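PDB 5LXZ: secreted protein from Streptomyces lividans TK24, which probably acts as a copper-radical oxidase of the galactose oxidase-like AA5 family, binding copper in a predominantly beta-sheet structure. Local coordinates for residues E363-G369 with K382-L388; I368-G372 with T405-A410. The protein carries 1 engineered substitution. All blocks are in the same frame, centred on the assembly; numbering follows the deposited sequence.

Overall arrangement
Both contacts start from the same run of chain, share Ile368 and Gly369, and have their centres about 13 Å apart. In contact 1 the strand 364-368 pairs with the next strand, 383-387; these are the two middle strands of a four-stranded antiparallel sheet, one blade of a beta-propeller. Contact 2 picks up the chain where 364-368 runs out into a glycine-rich loop and sets that loop against 405-410, which leads into the first strand of the following blade, 409-412. One contact therefore holds a blade together and the other joins it to its neighbour. The joint lies toward the metal: the side chain of Arg406 is about 12 Å from a bound copper ion.

Contact 1 (E363-G369 with K382-L388); sequences EKYMVIG and KTRIADL
Tyr365 and Ala386 exchange two backbone hydrogen bonds, and Val367 and Arg384 do the same; Val367 N reaches Arg384 O at 2.9 Å. Leu388 N to Glu363 O and Gly369 N to Lys382 O (3.0 Å) continue the pairing at either end of the five bridged pairs, and the strand axes run antiparallel at 161°.

Arg384 adds a side-chain bond. Bends at chi2 (79°) and chi3 bring Arg384 NH1 to Gly369 O at 2.7 Å, nearly straight, on a lone pair of the carbonyl and in the guanidinium plane. Val367 CG1 covers one face of that group toward its rim. NH2 also binds the carbonyls of Asp345 and Met348, and NE that of Ser344, tying the blade to the preceding loop.

Apolar contacts lie on both faces of the sheet. Met366, bent at its last torsion, carries CE to Ile385 CD1 at 3.6 Å while SD rests against Thr383 CG2. On the other face Leu388 CD1 meets Tyr365 CE1 at 3.5 Å. Lys364, exposed, lays CE 3.6 Å from Asp387 OD2 with NZ beyond salt-bridge distance; the other oxygen, OD1, takes the backbone N of Lys389.

This is the central pair of antiparallel strands of a four-stranded propeller blade.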
# COMPACT_ATOMS: atom_id res chain seq x y z
N GLU A 363 18.73 -4.47 -7.29
CA GLU A 363 17.62 -3.88 -8.06
C GLU A 363 16.72 -4.94 -8.67
O GLU A 363 16.23 -4.78 -9.78
CB GLU A 363 18.11 -2.89 -9.13
CG GLU A 363 19.05 -1.84 -8.57
CD GLU A 363 19.16 -0.61 -9.46
OE1 GLU A 363 18.19 0.23 -9.49
OE2 GLU A 363 20.25 -0.48 -10.12
N LYS A 364 16.49 -6.00 -7.89
CA LYS A 364 15.54 -7.02 -8.28
C LYS A 364 14.24 -6.85 -7.50
O LYS A 364 14.25 -6.81 -6.26
CB LYS A 364 16.10 -8.41 -8.04
CG LYS A 364 17.26 -8.76 -8.97
CD LYS A 364 17.69 -10.21 -8.76
CE LYS A 364 18.92 -10.55 -9.57
NZ LYS A 364 19.09 -12.04 -9.57
N TYR A 365 13.14 -6.74 -8.24
CA TYR A 365 11.82 -6.47 -7.65
C TYR A 365 10.94 -7.66 -7.86
O TYR A 365 10.95 -8.20 -8.95
CB TYR A 365 11.19 -5.24 -8.29
CG TYR A 365 11.84 -3.96 -7.96
CD1 TYR A 365 12.96 -3.52 -8.63
CD2 TYR A 365 11.37 -3.19 -6.92
CE1 TYR A 365 13.57 -2.32 -8.31
CE2 TYR A 365 12.00 -2.01 -6.58
CZ TYR A 365 13.07 -1.58 -7.27
OH TYR A 365 13.69 -0.38 -6.94
N MET A 366 10.19 -8.05 -6.85
CA MET A 366 9.27 -9.18 -6.94
C MET A 366 7.86 -8.71 -6.68
O MET A 366 7.59 -8.01 -5.70
CB MET A 366 9.66 -10.25 -5.97
CG MET A 366 8.71 -11.43 -5.99
SD MET A 366 8.96 -12.62 -4.65
CE MET A 366 10.19 -13.50 -5.49
N VAL A 367 6.95 -9.07 -7.59
CA VAL A 367 5.52 -8.86 -7.48
C VAL A 367 4.86 -10.21 -7.16
O VAL A 367 5.20 -11.22 -7.78
CB VAL A 367 4.97 -8.25 -8.77
CG1 VAL A 367 3.49 -8.19 -8.72
CG2 VAL A 367 5.55 -6.86 -9.03
N ILE A 368 4.03 -10.21 -6.15
CA ILE A 368 3.53 -11.42 -5.55
C ILE A 368 2.01 -11.43 -5.55
O ILE A 368 1.39 -10.54 -4.98
CB ILE A 368 4.01 -11.53 -4.07
CG1 ILE A 368 5.49 -11.35 -3.95
CG2 ILE A 368 3.57 -12.85 -3.45
CD1 ILE A 368 5.99 -11.04 -2.57
N GLY A 369 1.41 -12.45 -6.13
CA GLY A 369 -0.01 -12.65 -6.06
C GLY A 369 -0.78 -11.55 -6.79
O GLY A 369 -0.29 -11.01 -7.78
N LYS A 382 1.31 -16.49 -8.85
CA LYS A 382 2.65 -16.26 -9.33
C LYS A 382 3.42 -15.22 -8.56
O LYS A 382 2.84 -14.24 -8.00
CB LYS A 382 2.64 -15.90 -10.82
CG LYS A 382 2.19 -17.13 -11.62
CD LYS A 382 2.25 -16.93 -13.11
CE LYS A 382 2.11 -18.30 -13.80
NZ LYS A 382 2.59 -18.19 -15.19
N THR A 383 4.72 -15.41 -8.58
CA THR A 383 5.67 -14.35 -8.36
C THR A 383 6.32 -13.97 -9.66
O THR A 383 6.54 -14.82 -10.53
CB THR A 383 6.75 -14.65 -7.30
OG1 THR A 383 7.59 -15.70 -7.73
CG2 THR A 383 6.10 -15.00 -5.99
N ARG A 384 6.63 -12.69 -9.80
CA ARG A 384 7.24 -12.18 -11.03
C ARG A 384 8.40 -11.31 -10.61
O ARG A 384 8.20 -10.42 -9.79
CB ARG A 384 6.25 -11.44 -11.90
CG ARG A 384 4.94 -12.19 -12.18
CD ARG A 384 3.94 -12.14 -11.03
NE ARG A 384 2.60 -11.78 -11.45
CZ ARG A 384 1.63 -11.48 -10.60
NH1 ARG A 384 1.83 -11.62 -9.30
NH2 ARG A 384 0.47 -11.00 -11.04
N ILE A 385 9.58 -11.51 -11.18
CA ILE A 385 10.78 -10.85 -10.73
C ILE A 385 11.38 -10.07 -11.88
O ILE A 385 11.55 -10.65 -12.97
CB ILE A 385 11.79 -11.85 -10.22
CG1 ILE A 385 11.21 -12.65 -9.05
CG2 ILE A 385 13.05 -11.12 -9.81
CD1 ILE A 385 12.05 -13.81 -8.58
N ALA A 386 11.65 -8.78 -11.67
CA ALA A 386 12.30 -7.95 -12.66
C ALA A 386 13.64 -7.52 -12.13
O ALA A 386 13.72 -7.02 -11.02
CB ALA A 386 11.48 -6.74 -13.02
N ASP A 387 14.68 -7.68 -12.93
CA ASP A 387 16.04 -7.23 -12.63
C ASP A 387 16.33 -5.92 -13.34
O ASP A 387 16.55 -5.91 -14.58
CB ASP A 387 17.05 -8.30 -13.05
CG ASP A 387 18.49 -7.91 -12.70
OD1 ASP A 387 18.79 -6.75 -12.45
OD2 ASP A 387 19.30 -8.88 -12.69
N LEU A 388 16.31 -4.82 -12.63
CA LEU A 388 16.44 -3.54 -13.27
C LEU A 388 17.86 -3.13 -13.57
O LEU A 388 18.07 -2.03 -14.10
CB LEU A 388 15.74 -2.49 -12.46
CG LEU A 388 14.28 -2.69 -12.17
CD1 LEU A 388 13.66 -1.41 -11.70
CD2 LEU A 388 13.51 -3.29 -13.34

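Contact 2 (I368-G372 with T405-A410); sequences IGGGG and TRYPQA
The flat guanidinium of Arg406 lies against the glycine loop, with Gly371 CA over the centre of one face and 3.7 Å from Arg406 CZ. At the rim Arg406 NH2 donates to Gly372 O at 2.8 Å, a bond whose acceptor sits 25° out of the guanidinium plane. The ring of Tyr407 has Arg406 CB over one face, toward its rim.

Arg406 is extended from CG to NE, and a chi4 of -86° then swings the guanidinium across the line of the chain, which presents its face to Gly371. The fit has no space for a side chain at that position: a CB on Gly371 would come within 2.3 Å of Arg406 CZ. Gly369 is restricted in the same way, since its CB would fall 2.2 Å from Thr405 O. Thr405 O accepts the backbone hydrogen bond from Gly370 N at 2.9 Å and also has Gly369 CA close by.

The apolar part of the contact belongs to Ile368, whose two branches divide the work. Ile368 CG2 packs on Pro408 CG at 3.8 Å, and Ile368 CD1 reaches Ala410 CB at 3.7 Å.

Arg406 also binds Ser376 O through NH2 and Thr351 OG1 through NH1, so one buried side chain joins two points of the glycine-rich loop to the loop ahead of strand 353-356. With an alanine here, the carbonyls of Gly372 and Ser376 would probably lose the donor they share, and a gap would open beneath Gly371.

Leaving this corner, the chain enters strand 409-412, the first of its blade. Ala410 packs on Asn353 and Val355 of strand 353-356, which opens the preceding blade, while Gln409 touches Ser462 and Ser464 of strand 462-466 in another blade.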
# COMPACT_ATOMS: atom_id res chain seq x y z
N ILE A 368 4.03 -10.21 -6.15
CA ILE A 368 3.53 -11.42 -5.55
C ILE A 368 2.01 -11.43 -5.55
O ILE A 368 1.39 -10.54 -4.98
CB ILE A 368 4.01 -11.53 -4.07
CG1 ILE A 368 5.49 -11.35 -3.95
CG2 ILE A 368 3.57 -12.85 -3.45
CD1 ILE A 368 5.99 -11.04 -2.57
N GLY A 369 1.41 -12.45 -6.13
CA GLY A 369 -0.01 -12.65 -6.06
C GLY A 369 -0.78 -11.55 -6.79
O GLY A 369 -0.29 -11.01 -7.78
N GLY A 370 -1.95 -11.21 -6.25
CA GLY A 370 -2.84 -10.27 -6.87
C GLY A 370 -4.12 -10.89 -7.34
O GLY A 370 -4.31 -12.10 -7.30
N GLY A 371 -5.03 -10.03 -7.72
CA GLY A 371 -6.30 -10.44 -8.26
C GLY A 371 -6.78 -9.59 -9.39
O GLY A 371 -6.20 -8.57 -9.74
N GLY A 372 -7.87 -10.05 -10.03
CA GLY A 372 -8.40 -9.31 -11.14
C GLY A 372 -8.99 -7.99 -10.72
O GLY A 372 -9.25 -7.74 -9.54
N THR A 405 -3.62 -15.87 -4.78
CA THR A 405 -3.55 -15.14 -3.50
C THR A 405 -3.62 -13.64 -3.71
O THR A 405 -2.63 -13.07 -4.19
CB THR A 405 -2.21 -15.46 -2.80
OG1 THR A 405 -2.07 -16.89 -2.65
CG2 THR A 405 -2.16 -14.85 -1.42
N ARG A 406 -4.75 -13.02 -3.35
CA ARG A 406 -4.82 -11.57 -3.15
C ARG A 406 -4.24 -11.19 -1.79
O ARG A 406 -4.34 -11.94 -0.82
CB ARG A 406 -6.26 -11.08 -3.15
CG ARG A 406 -7.00 -11.13 -4.47
CD ARG A 406 -8.39 -10.65 -4.24
NE ARG A 406 -9.15 -10.47 -5.46
CZ ARG A 406 -9.15 -9.37 -6.22
NH1 ARG A 406 -8.31 -8.35 -5.98
NH2 ARG A 406 -9.96 -9.27 -7.25
N TYR A 407 -3.71 -9.97 -1.69
CA TYR A 407 -3.32 -9.39 -0.41
C TYR A 407 -2.18 -10.09 0.35
O TYR A 407 -2.14 -9.99 1.56
CB TYR A 407 -4.50 -9.23 0.58
CG TYR A 407 -5.82 -8.89 -0.02
CD1 TYR A 407 -6.13 -7.60 -0.45
CD2 TYR A 407 -6.80 -9.85 -0.08
CE1 TYR A 407 -7.38 -7.30 -0.99
CE2 TYR A 407 -8.04 -9.53 -0.63
CZ TYR A 407 -8.33 -8.25 -1.03
OH TYR A 407 -9.60 -7.97 -1.55
N PRO A 408 -1.26 -10.81 -0.31
CA PRO A 408 -0.23 -11.45 0.51
C PRO A 408 0.59 -10.41 1.23
O PRO A 408 0.92 -9.33 0.66
CB PRO A 408 0.66 -12.17 -0.52
CG PRO A 408 0.48 -11.35 -1.76
CD PRO A 408 -0.96 -10.88 -1.74
N GLN A 409 0.88 -10.69 2.51
CA GLN A 409 1.85 -9.89 3.26
C GLN A 409 3.25 -10.30 2.84
O GLN A 409 3.49 -11.48 2.53
CB GLN A 409 1.66 -10.08 4.75
CG GLN A 409 0.35 -9.55 5.31
CD GLN A 409 -0.77 -10.59 5.38
OE1 GLN A 409 -0.70 -11.53 6.18
NE2 GLN A 409 -1.80 -10.43 4.57
N ALA A 410 4.21 -9.37 2.81
CA ALA A 410 5.55 -9.64 2.38
C ALA A 410 6.53 -8.74 3.06
O ALA A 410 6.44 -7.51 2.90
CB ALA A 410 5.70 -9.60 0.88